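Local coordinates for protein alpha-glucosidase ([Eubacterium] rectale, PDB 6PNR) that probably hydrolyses alpha-linked sulfoquinovosides, glycosides of the sulfonated sugar found in sulfolipids, as a family 31 glycosidase, and binds a sulfonated aza-sugar inhibitor, at residues Gly241-Val246 with Thr517-Thr522; Gly269-Asp274 with Arg521-Asn526; Ala456-Val461 with Gly493-Phe498; Ser489-Tyr494 with Arg509-Ala514. One frame throughout, in Å; residues are numbered along the deposited sequence.

How the contacts relate
All four contacts lie in the buried interior of the family 31 TIM-barrel domain, and only in contact 3 does a touching residue, D458, keep partial exposure. Contact 1 joins strands 242-245 and 521-522 by backbone hydrogen bonds, and contact 2 extends from the same R521 and T522 to the neighbouring strand 267-271, trading backbone bonds for aromatic and cation-pi contacts. Contact 4 packs helix 504-514 on strand 490-491, mostly through one indole, and its D490 pairs with R521. Contact 3, sharing G493 and Y494 with contact 4, is loop against loop, bonded by backbone and water. Contacts 2 and 3 both line the inhibitor pocket and are tied together by N526 bonding S496.

Contact 1 (Gly241-Val246 with Thr517-Thr522); sequences GLIIGV and TPFMRT
The hydroxyl of T522 is held by both main chain and solvent: G245 N donates to T522 OG1 over 2.9 Å in a nearly straight bond (174° at the hydrogen), and a water 2.8 Å from OG1 also donates to G245 O. A chi1 of 70° places OG1 between the backbone N and the carbonyl carbon of T522 and turns CG2 toward L242, whose CD1 it meets at 4.0 Å. Threonine suits the place because it offers a hydroxyl on one branch and a methyl on the other. A valine here would probably leave the G245 N-H without its acceptor and the water without its hydroxyl partner. G245 has to be a glycine, since a CB on it would run into T522 O.

Next to this, I243 N donates to M520 O at 2.8 Å, and T522 N donates to I243 O at 3.0 Å. The two bonds straddle R521, the pattern of a single parallel beta bridge. It joins strand 242-245, an edge strand of the five-stranded parallel sheet, to the short strand 521-522, consistent with closure of the TIM barrel between its first and last strands.

Apolar side chains fill the flanks. I243 points at the other segment, and its CG1 comes obliquely to the F519 ring, 3.7 Å from CZ. L242 crosses M520 at about a right angle, CD1 lying 3.8 Å from M520 CB, and both side chains also pack on helix 538-568. Just before the strand, a second water accepts from M520 N and donates to G241 O.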
# COMPACT_ATOMS: atom_id res chain seq x y z
N GLY A 241 -34.86 21.49 -19.36
CA GLY A 241 -34.91 20.04 -19.39
C GLY A 241 -33.55 19.36 -19.43
O GLY A 241 -32.55 19.86 -18.89
N LEU A 242 -33.51 18.19 -20.06
CA LEU A 242 -32.35 17.31 -19.98
C LEU A 242 -31.29 17.71 -20.99
O LEU A 242 -31.60 18.17 -22.09
CB LEU A 242 -32.80 15.86 -20.23
CG LEU A 242 -31.83 14.70 -20.08
CD1 LEU A 242 -31.36 14.59 -18.64
CD2 LEU A 242 -32.54 13.38 -20.52
N ILE A 243 -30.03 17.55 -20.60
CA ILE A 243 -28.89 17.61 -21.51
C ILE A 243 -28.55 16.17 -21.87
O ILE A 243 -28.04 15.43 -21.02
CB ILE A 243 -27.68 18.31 -20.87
CG1 ILE A 243 -28.05 19.70 -20.33
CG2 ILE A 243 -26.52 18.39 -21.87
CD1 ILE A 243 -28.40 20.70 -21.38
N ILE A 244 -28.82 15.75 -23.11
CA ILE A 244 -28.63 14.35 -23.47
C ILE A 244 -27.23 14.14 -24.07
O ILE A 244 -26.82 14.86 -24.99
CB ILE A 244 -29.73 13.86 -24.43
CG1 ILE A 244 -29.83 14.73 -25.68
CG2 ILE A 244 -31.07 13.83 -23.71
CD1 ILE A 244 -30.57 14.04 -26.82
N GLY A 245 -26.51 13.17 -23.52
CA GLY A 245 -25.18 12.86 -24.00
C GLY A 245 -25.26 11.72 -24.99
O GLY A 245 -25.51 10.58 -24.60
N VAL A 246 -25.11 12.02 -26.28
CA VAL A 246 -25.20 11.04 -27.35
C VAL A 246 -24.01 11.24 -28.27
O VAL A 246 -23.29 12.24 -28.19
CB VAL A 246 -26.53 11.15 -28.15
CG1 VAL A 246 -27.72 10.99 -27.22
CG2 VAL A 246 -26.59 12.48 -28.91
N THR A 517 -30.65 18.62 -8.53
CA THR A 517 -29.36 19.30 -8.68
C THR A 517 -29.55 20.38 -9.74
O THR A 517 -30.59 20.38 -10.41
CB THR A 517 -28.24 18.31 -9.08
OG1 THR A 517 -28.43 17.90 -10.44
CG2 THR A 517 -28.21 17.07 -8.16
N PRO A 518 -28.59 21.29 -9.94
CA PRO A 518 -28.81 22.38 -10.92
C PRO A 518 -28.89 21.96 -12.39
O PRO A 518 -29.40 22.75 -13.19
CB PRO A 518 -27.61 23.31 -10.69
CG PRO A 518 -27.14 23.00 -9.32
CD PRO A 518 -27.38 21.53 -9.13
N PHE A 519 -28.42 20.76 -12.77
CA PHE A 519 -28.07 20.51 -14.17
C PHE A 519 -28.14 19.00 -14.44
O PHE A 519 -27.34 18.25 -13.89
CB PHE A 519 -26.66 21.06 -14.41
CG PHE A 519 -26.22 21.14 -15.86
CD1 PHE A 519 -26.58 22.21 -16.66
CD2 PHE A 519 -25.34 20.19 -16.38
CE1 PHE A 519 -26.12 22.31 -17.98
CE2 PHE A 519 -24.88 20.27 -17.69
CZ PHE A 519 -25.27 21.34 -18.49
N MET A 520 -29.11 18.57 -15.27
CA MET A 520 -29.34 17.16 -15.58
C MET A 520 -28.66 16.78 -16.90
O MET A 520 -29.08 17.26 -17.97
CB MET A 520 -30.83 16.85 -15.69
CG MET A 520 -31.59 16.86 -14.37
SD MET A 520 -33.27 16.20 -14.54
CE MET A 520 -32.97 14.41 -14.53
N ARG A 521 -27.66 15.89 -16.84
CA ARG A 521 -26.92 15.49 -18.03
C ARG A 521 -26.63 13.99 -18.02
O ARG A 521 -26.18 13.45 -17.01
CB ARG A 521 -25.60 16.28 -18.13
CG ARG A 521 -24.77 15.95 -19.38
CD ARG A 521 -23.45 16.74 -19.39
NE ARG A 521 -22.69 16.60 -18.13
CZ ARG A 521 -22.02 15.50 -17.79
NH1 ARG A 521 -22.01 14.46 -18.61
NH2 ARG A 521 -21.35 15.45 -16.64
N THR A 522 -26.90 13.32 -19.15
CA THR A 522 -26.60 11.90 -19.29
C THR A 522 -25.24 11.73 -19.97
O THR A 522 -24.60 12.69 -20.41
CB THR A 522 -27.69 11.15 -20.08
OG1 THR A 522 -27.66 11.55 -21.46
CG2 THR A 522 -29.08 11.40 -19.51
O HOH W 1 -30.39 20.49 -17.05
O HOH W 2 -27.15 9.23 -22.90

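Contact 2 (Gly269-Asp274 with Arg521-Asn526); sequences GIWCQD and RTHEGN. With 9VH ([(3~{S},4~{R},5~{R})-4,5-bis(oxidanyl)piperidin-3-yl]methanesulfonic acid), chain C.
The W271 indole has R521 CD over one face and the backbone N of Q273 over the other, while H523 stands at its edge. R521 CZ lies 4.8 Å from the centroid of the six-membered ring, 24° off the normal, a cation-pi contact in which the guanidinium, also salt-bridged to D490, is steeply tilted to the indole. The edge bearing CH2 points into the face of H523, giving a T-shaped pair with planes at 89° and W271 CH2 3.5 Å from H523 CD2. Tryptophan suits the place because it offers a face to a cation and an edge to a ring.

With CG opposite the backbone N (chi1 -163°), H523 brings its ring to the W271 edge and NE2 to the inhibitor, donating to O5 at 3.0 Å and hydrogen-bonded to O4, also at 3.0 Å, where either atom could donate. O5 in turn donates to Q273 OE1 at 2.6 Å. A leucine at H523 would probably leave both inhibitor hydroxyls without this nitrogen and the tryptophan edge without its ring. W271 stands behind H523 in the second shell, and Q273 and H523, with R286 and W289, belong to the inhibitor pocket of this TIM-barrel glycosidase.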
# COMPACT_ATOMS: atom_id res chain seq x y z
N GLY A 269 -30.68 20.60 -24.17
CA GLY A 269 -29.56 20.61 -25.08
C GLY A 269 -29.10 19.21 -25.42
O GLY A 269 -29.36 18.25 -24.69
N ILE A 270 -28.41 19.11 -26.56
CA ILE A 270 -27.76 17.87 -26.98
C ILE A 270 -26.26 18.06 -26.80
O ILE A 270 -25.68 19.02 -27.32
CB ILE A 270 -28.13 17.51 -28.43
CG1 ILE A 270 -27.47 16.19 -28.85
CG2 ILE A 270 -27.76 18.64 -29.41
CD1 ILE A 270 -27.77 15.79 -30.28
N TRP A 271 -25.64 17.17 -26.02
CA TRP A 271 -24.22 17.23 -25.72
C TRP A 271 -23.54 16.11 -26.50
O TRP A 271 -23.70 14.93 -26.16
CB TRP A 271 -23.96 17.10 -24.21
CG TRP A 271 -22.52 16.89 -23.89
CD1 TRP A 271 -21.47 17.69 -24.26
CD2 TRP A 271 -21.96 15.81 -23.15
NE1 TRP A 271 -20.29 17.17 -23.78
CE2 TRP A 271 -20.57 16.01 -23.10
CE3 TRP A 271 -22.51 14.68 -22.52
CZ2 TRP A 271 -19.70 15.12 -22.46
CZ3 TRP A 271 -21.64 13.80 -21.88
CH2 TRP A 271 -20.26 14.02 -21.86
N CYS A 272 -22.82 16.47 -27.58
CA CYS A 272 -22.11 15.49 -28.40
C CYS A 272 -20.62 15.66 -28.14
O CYS A 272 -19.97 16.50 -28.76
CB CYS A 272 -22.41 15.67 -29.89
SG CYS A 272 -24.12 15.42 -30.31
N GLN A 273 -20.07 14.84 -27.24
CA GLN A 273 -18.65 14.98 -26.94
C GLN A 273 -17.78 14.61 -28.13
O GLN A 273 -16.63 15.06 -28.19
CB GLN A 273 -18.26 14.13 -25.72
CG GLN A 273 -18.40 12.62 -25.91
CD GLN A 273 -17.67 11.85 -24.80
OE1 GLN A 273 -17.27 12.42 -23.79
NE2 GLN A 273 -17.49 10.55 -25.00
N ASP A 274 -18.28 13.81 -29.07
CA ASP A 274 -17.53 13.47 -30.27
C ASP A 274 -17.77 14.46 -31.41
O ASP A 274 -17.53 14.13 -32.58
CB ASP A 274 -17.85 12.04 -30.73
CG ASP A 274 -19.28 11.89 -31.26
OD1 ASP A 274 -20.10 12.80 -31.06
OD2 ASP A 274 -19.58 10.84 -31.88
N ARG A 521 -27.66 15.89 -16.84
CA ARG A 521 -26.92 15.49 -18.03
C ARG A 521 -26.63 13.99 -18.02
O ARG A 521 -26.18 13.45 -17.01
CB ARG A 521 -25.60 16.28 -18.13
CG ARG A 521 -24.77 15.95 -19.38
CD ARG A 521 -23.45 16.74 -19.39
NE ARG A 521 -22.69 16.60 -18.13
CZ ARG A 521 -22.02 15.50 -17.79
NH1 ARG A 521 -22.01 14.46 -18.61
NH2 ARG A 521 -21.35 15.45 -16.64
N THR A 522 -26.90 13.32 -19.15
CA THR A 522 -26.60 11.90 -19.29
C THR A 522 -25.24 11.73 -19.97
O THR A 522 -24.60 12.69 -20.41
CB THR A 522 -27.69 11.15 -20.08
OG1 THR A 522 -27.66 11.55 -21.46
CG2 THR A 522 -29.08 11.40 -19.51
N HIS A 523 -24.78 10.48 -20.06
CA HIS A 523 -23.47 10.21 -20.65
C HIS A 523 -23.48 8.78 -21.14
O HIS A 523 -23.91 7.89 -20.40
CB HIS A 523 -22.36 10.43 -19.60
CG HIS A 523 -20.98 10.57 -20.17
ND1 HIS A 523 -20.57 9.93 -21.32
CD2 HIS A 523 -19.90 11.25 -19.72
CE1 HIS A 523 -19.31 10.23 -21.57
NE2 HIS A 523 -18.87 11.03 -20.61
N GLU A 524 -23.04 8.55 -22.38
CA GLU A 524 -22.99 7.17 -22.86
C GLU A 524 -21.92 6.34 -22.14
O GLU A 524 -22.03 5.11 -22.11
CB GLU A 524 -22.77 7.14 -24.38
CG GLU A 524 -24.02 7.55 -25.17
CD GLU A 524 -23.88 7.41 -26.68
OE1 GLU A 524 -22.75 7.18 -27.15
OE2 GLU A 524 -24.91 7.53 -27.40
N GLY A 525 -20.93 6.99 -21.51
CA GLY A 525 -19.86 6.25 -20.86
C GLY A 525 -18.79 5.81 -21.85
O GLY A 525 -18.85 6.09 -23.04
N ASN A 526 -17.78 5.10 -21.32
CA ASN A 526 -16.62 4.73 -22.14
C ASN A 526 -16.89 3.54 -23.05
O ASN A 526 -16.11 3.31 -23.98
CB ASN A 526 -15.41 4.41 -21.27
CG ASN A 526 -15.63 3.21 -20.36
OD1 ASN A 526 -16.65 3.13 -19.68
ND2 ASN A 526 -14.69 2.26 -20.37
O1 9VH C . -12.52 9.37 -23.73
S1 9VH C . -12.06 10.75 -23.72
O2 9VH C . -10.92 10.89 -22.83
O3 9VH C . -11.84 11.24 -25.05
C1 9VH C . -13.40 11.67 -23.03
C2 9VH C . -13.72 11.34 -21.56
C3 9VH C . -12.65 11.97 -20.69
N1 9VH C . -12.90 12.03 -19.25
C4 9VH C . -14.21 12.60 -18.95
C5 9VH C . -15.30 11.82 -19.66
O4 9VH C . -16.56 12.40 -19.32
C6 9VH C . -15.09 11.88 -21.17
O5 9VH C . -16.12 11.16 -21.84

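Contact 3 (Ala456-Val461 with Gly493-Phe498); sequences AGDQSV and GYTSLF. With 9VH ([(3~{S},4~{R},5~{R})-4,5-bis(oxidanyl)piperidin-3-yl]methanesulfonic acid), chain C; SO4 (sulfate ion), chain E.
Q459 O is the tight point of this contact, receiving two backbone N-H groups, from T495 N at 2.8 Å (174° at the hydrogen) and from Y494 N at 2.9 Å. V461 N donates to T495 O at 3.2 Å, so S460 and T495 form a single backbone bridge between two loops. G493 fits because a CB would clash with S460 O. V461 CG1 packs on the peptide between G493 and Y494, while CG2 reaches S496 CB.

The D458 and T495 end is looser and watered. One water there donates to D458 OD2 and lies 2.6 Å from T495 OG1; another, by S460, donates to T495 O and to S460 OG, which also bonds D467.

The D458 side chain runs the same way as Y494, with OD1 over a face of the ring, the planes 27° apart and D458 CG 3.6 Å from Y494 CD2. With CG opposite the carbonyl carbon (chi1 -60°), D458 OD1 comes within 3.5 Å of inhibitor C4, while inhibitor C5 lies over a face of Y494. Loops that set an acidic side chain and an aromatic face beside the bound ring are typical of a glycosidase sugar pocket.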
# COMPACT_ATOMS: atom_id res chain seq x y z
N ALA A 456 -18.86 15.92 -10.99
CA ALA A 456 -18.14 15.01 -10.11
C ALA A 456 -17.15 14.10 -10.85
O ALA A 456 -16.65 13.16 -10.22
CB ALA A 456 -19.14 14.16 -9.31
N GLY A 457 -16.82 14.31 -12.12
CA GLY A 457 -15.82 13.47 -12.75
C GLY A 457 -16.39 12.10 -13.06
O GLY A 457 -17.61 11.91 -13.10
N ASP A 458 -15.49 11.14 -13.29
CA ASP A 458 -15.86 9.78 -13.66
C ASP A 458 -16.21 8.96 -12.42
O ASP A 458 -15.34 8.71 -11.58
CB ASP A 458 -14.72 9.08 -14.39
CG ASP A 458 -14.27 9.78 -15.66
OD1 ASP A 458 -14.93 10.75 -16.11
OD2 ASP A 458 -13.25 9.31 -16.23
N GLN A 459 -17.45 8.50 -12.32
CA GLN A 459 -17.79 7.43 -11.39
C GLN A 459 -17.81 6.10 -12.14
O GLN A 459 -18.02 6.07 -13.35
CB GLN A 459 -19.17 7.66 -10.75
CG GLN A 459 -19.14 8.59 -9.56
CD GLN A 459 -18.95 10.02 -10.00
OE1 GLN A 459 -19.77 10.55 -10.75
NE2 GLN A 459 -17.86 10.64 -9.57
N SER A 460 -17.61 5.01 -11.41
CA SER A 460 -17.95 3.71 -11.97
C SER A 460 -19.46 3.62 -12.13
O SER A 460 -20.23 4.31 -11.46
CB SER A 460 -17.46 2.57 -11.07
OG SER A 460 -16.04 2.50 -11.05
N VAL A 461 -19.88 2.76 -13.06
CA VAL A 461 -21.30 2.57 -13.32
C VAL A 461 -21.89 1.59 -12.30
O VAL A 461 -22.43 0.54 -12.67
CB VAL A 461 -21.53 2.10 -14.77
CG1 VAL A 461 -21.23 3.23 -15.74
CG2 VAL A 461 -20.64 0.86 -15.11
N GLY A 493 -23.33 7.32 -14.28
CA GLY A 493 -21.91 7.06 -14.14
C GLY A 493 -21.22 7.01 -15.49
O GLY A 493 -21.82 7.21 -16.55
N TYR A 494 -19.92 6.72 -15.44
CA TYR A 494 -19.10 6.74 -16.64
C TYR A 494 -18.35 5.43 -16.85
O TYR A 494 -18.47 4.83 -17.92
CB TYR A 494 -18.10 7.90 -16.62
CG TYR A 494 -17.17 7.88 -17.82
CD1 TYR A 494 -17.58 8.36 -19.06
CD2 TYR A 494 -15.87 7.36 -17.72
CE1 TYR A 494 -16.74 8.34 -20.16
CE2 TYR A 494 -15.01 7.35 -18.81
CZ TYR A 494 -15.45 7.83 -20.03
OH TYR A 494 -14.61 7.79 -21.12
N THR A 495 -17.58 4.97 -15.86
CA THR A 495 -16.51 3.99 -16.11
C THR A 495 -17.05 2.56 -16.10
O THR A 495 -17.52 2.08 -15.06
CB THR A 495 -15.40 4.12 -15.07
OG1 THR A 495 -15.02 5.50 -14.92
CG2 THR A 495 -14.16 3.27 -15.51
N SER A 496 -16.95 1.88 -17.23
CA SER A 496 -17.27 0.46 -17.32
C SER A 496 -15.99 -0.30 -17.65
O SER A 496 -15.40 -0.08 -18.72
CB SER A 496 -18.35 0.18 -18.37
OG SER A 496 -18.55 -1.22 -18.54
N LEU A 497 -15.55 -1.15 -16.72
CA LEU A 497 -14.38 -2.00 -16.86
C LEU A 497 -14.59 -3.26 -16.03
O LEU A 497 -15.39 -3.27 -15.10
CB LEU A 497 -13.11 -1.28 -16.38
CG LEU A 497 -12.62 -0.01 -17.06
CD1 LEU A 497 -11.44 0.58 -16.28
CD2 LEU A 497 -12.22 -0.29 -18.48
N PHE A 498 -13.86 -4.32 -16.38
CA PHE A 498 -13.71 -5.50 -15.52
C PHE A 498 -15.05 -6.10 -15.08
O PHE A 498 -15.29 -6.35 -13.90
CB PHE A 498 -12.84 -5.15 -14.31
CG PHE A 498 -11.51 -4.53 -14.67
CD1 PHE A 498 -10.66 -5.16 -15.57
CD2 PHE A 498 -11.12 -3.32 -14.13
CE1 PHE A 498 -9.44 -4.60 -15.91
CE2 PHE A 498 -9.90 -2.75 -14.47
CZ PHE A 498 -9.06 -3.38 -15.37
O1 9VH C . -12.52 9.37 -23.73
S1 9VH C . -12.06 10.75 -23.72
O2 9VH C . -10.92 10.89 -22.83
O3 9VH C . -11.84 11.24 -25.05
C1 9VH C . -13.40 11.67 -23.03
C2 9VH C . -13.72 11.34 -21.56
C3 9VH C . -12.65 11.97 -20.69
N1 9VH C . -12.90 12.03 -19.25
C4 9VH C . -14.21 12.60 -18.95
C5 9VH C . -15.30 11.82 -19.66
O4 9VH C . -16.56 12.40 -19.32
C6 9VH C . -15.09 11.88 -21.17
O5 9VH C . -16.12 11.16 -21.84
S SO4 E . -12.49 -5.94 -19.46
O1 SO4 E . -12.45 -4.58 -18.93
O2 SO4 E . -11.12 -6.45 -19.51
O3 SO4 E . -13.33 -6.76 -18.58
O4 SO4 E . -13.08 -5.95 -20.80
O HOH W 3 -14.32 5.46 -12.24
O HOH W 4 -12.83 6.45 -16.01
O HOH W 5 -16.07 0.38 -13.23

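Contact 4 (Ser489-Tyr494 with Arg509-Ala514); sequences SDIGGY and RWAEMA. With 9VH ([(3~{S},4~{R},5~{R})-4,5-bis(oxidanyl)piperidin-3-yl]methanesulfonic acid), chain C.
W510 leaves helix 504-514 and lays one face of its indole on the D490-G493 turn. Its CB is 3.4 Å from G492 N, and CG comes equally close to the same nitrogen. Chi1 of -143°, well off a staggered value, swings the ring flat over the turn. Around the five-membered ring CD1 passes beneath I491 CA, which makes a CH-pi contact, and NE1 then donates to S489 OG at 2.8 Å, with the hydroxyl in the ring plane; a serine here satisfies a buried indole N-H. CE2 lies against D490 O at 3.3 Å, with CZ2 nearby, and CE3 sits by G492 C and G493 N. CZ3 and CH2 end under G493, whose CA lies 4.0 Å from the six-membered centroid, 23° off the normal.

The turn is of type II, closed by G493 N to D490 O at 2.9 Å. G492, at its third position, has the positive phi that suits glycine, and a CB on G493 would press on W510 CZ3. Strand 490-491, helix 504-514 and strand 521-522 form a beta-alpha-beta unit of the TIM barrel.

I491 completes the packing: CG1 touches A514 CB at 3.6 Å and CG2 touches A511 CB at 3.7 Å. The small alanines let the helix come close to the branched side chain.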
# COMPACT_ATOMS: atom_id res chain seq x y z
N SER A 489 -23.52 15.49 -11.89
CA SER A 489 -22.81 14.25 -12.21
C SER A 489 -23.35 13.66 -13.51
O SER A 489 -24.43 14.04 -13.98
CB SER A 489 -22.94 13.21 -11.07
OG SER A 489 -24.31 12.96 -10.78
N ASP A 490 -22.56 12.74 -14.09
CA ASP A 490 -23.04 11.88 -15.18
C ASP A 490 -24.19 11.01 -14.70
O ASP A 490 -23.98 10.15 -13.83
CB ASP A 490 -21.91 10.95 -15.68
CG ASP A 490 -20.67 11.68 -16.15
OD1 ASP A 490 -20.80 12.73 -16.80
OD2 ASP A 490 -19.55 11.15 -15.91
N ILE A 491 -25.38 11.18 -15.27
CA ILE A 491 -26.51 10.36 -14.85
C ILE A 491 -26.27 8.92 -15.32
O ILE A 491 -26.29 8.63 -16.52
CB ILE A 491 -27.84 10.89 -15.39
CG1 ILE A 491 -28.16 12.23 -14.70
CG2 ILE A 491 -28.94 9.85 -15.16
CD1 ILE A 491 -29.34 12.95 -15.31
N GLY A 492 -26.01 8.02 -14.37
CA GLY A 492 -25.65 6.66 -14.70
C GLY A 492 -24.18 6.34 -14.60
O GLY A 492 -23.80 5.18 -14.83
N GLY A 493 -23.33 7.32 -14.28
CA GLY A 493 -21.91 7.06 -14.14
C GLY A 493 -21.22 7.01 -15.49
O GLY A 493 -21.82 7.21 -16.55
N TYR A 494 -19.92 6.72 -15.44
CA TYR A 494 -19.10 6.74 -16.64
C TYR A 494 -18.35 5.43 -16.85
O TYR A 494 -18.47 4.83 -17.92
CB TYR A 494 -18.10 7.90 -16.62
CG TYR A 494 -17.17 7.88 -17.82
CD1 TYR A 494 -17.58 8.36 -19.06
CD2 TYR A 494 -15.87 7.36 -17.72
CE1 TYR A 494 -16.74 8.34 -20.16
CE2 TYR A 494 -15.01 7.35 -18.81
CZ TYR A 494 -15.45 7.83 -20.03
OH TYR A 494 -14.61 7.79 -21.12
N ARG A 509 -32.04 5.35 -10.66
CA ARG A 509 -31.71 5.89 -9.34
C ARG A 509 -30.83 7.13 -9.45
O ARG A 509 -30.96 8.06 -8.65
CB ARG A 509 -31.00 4.84 -8.48
CG ARG A 509 -31.91 3.76 -7.89
CD ARG A 509 -32.97 4.37 -6.96
NE ARG A 509 -33.71 3.30 -6.29
CZ ARG A 509 -34.87 3.44 -5.65
NH1 ARG A 509 -35.46 4.63 -5.58
NH2 ARG A 509 -35.43 2.38 -5.09
N TRP A 510 -29.89 7.14 -10.41
CA TRP A 510 -29.06 8.33 -10.59
C TRP A 510 -29.87 9.51 -11.10
O TRP A 510 -29.67 10.65 -10.66
CB TRP A 510 -27.91 8.02 -11.56
CG TRP A 510 -26.57 8.69 -11.23
CD1 TRP A 510 -26.31 10.02 -11.10
CD2 TRP A 510 -25.31 8.01 -11.04
NE1 TRP A 510 -24.96 10.22 -10.83
CE2 TRP A 510 -24.33 9.00 -10.79
CE3 TRP A 510 -24.92 6.66 -11.03
CZ2 TRP A 510 -23.00 8.69 -10.53
CZ3 TRP A 510 -23.59 6.35 -10.78
CH2 TRP A 510 -22.64 7.36 -10.53
N ALA A 511 -30.79 9.27 -12.04
CA ALA A 511 -31.58 10.37 -12.58
C ALA A 511 -32.50 10.99 -11.53
O ALA A 511 -32.73 12.21 -11.53
CB ALA A 511 -32.38 9.88 -13.79
N GLU A 512 -33.04 10.18 -10.61
CA GLU A 512 -33.96 10.70 -9.61
C GLU A 512 -33.24 11.50 -8.52
O GLU A 512 -33.89 12.27 -7.80
CB GLU A 512 -34.79 9.57 -8.98
CG GLU A 512 -34.12 8.77 -7.88
CD GLU A 512 -34.92 7.54 -7.45
OE1 GLU A 512 -35.52 6.88 -8.33
OE2 GLU A 512 -34.94 7.22 -6.25
N MET A 513 -31.92 11.33 -8.39
CA MET A 513 -31.12 12.26 -7.60
C MET A 513 -30.81 13.52 -8.39
O MET A 513 -30.93 14.64 -7.87
CB MET A 513 -29.81 11.59 -7.17
CG MET A 513 -28.74 12.58 -6.69
SD MET A 513 -27.25 11.83 -6.01
CE MET A 513 -26.45 11.27 -7.52
N ALA A 514 -30.43 13.35 -9.67
CA ALA A 514 -29.99 14.46 -10.49
C ALA A 514 -31.07 15.52 -10.68
O ALA A 514 -30.75 16.70 -10.87
CB ALA A 514 -29.52 13.94 -11.85
O1 9VH C . -12.52 9.37 -23.73
S1 9VH C . -12.06 10.75 -23.72
O2 9VH C . -10.92 10.89 -22.83
O3 9VH C . -11.84 11.24 -25.05
C1 9VH C . -13.40 11.67 -23.03
C2 9VH C . -13.72 11.34 -21.56
C3 9VH C . -12.65 11.97 -20.69
N1 9VH C . -12.90 12.03 -19.25
C4 9VH C . -14.21 12.60 -18.95
C5 9VH C . -15.30 11.82 -19.66
O4 9VH C . -16.56 12.40 -19.32
C6 9VH C . -15.09 11.88 -21.17
O5 9VH C . -16.12 11.16 -21.84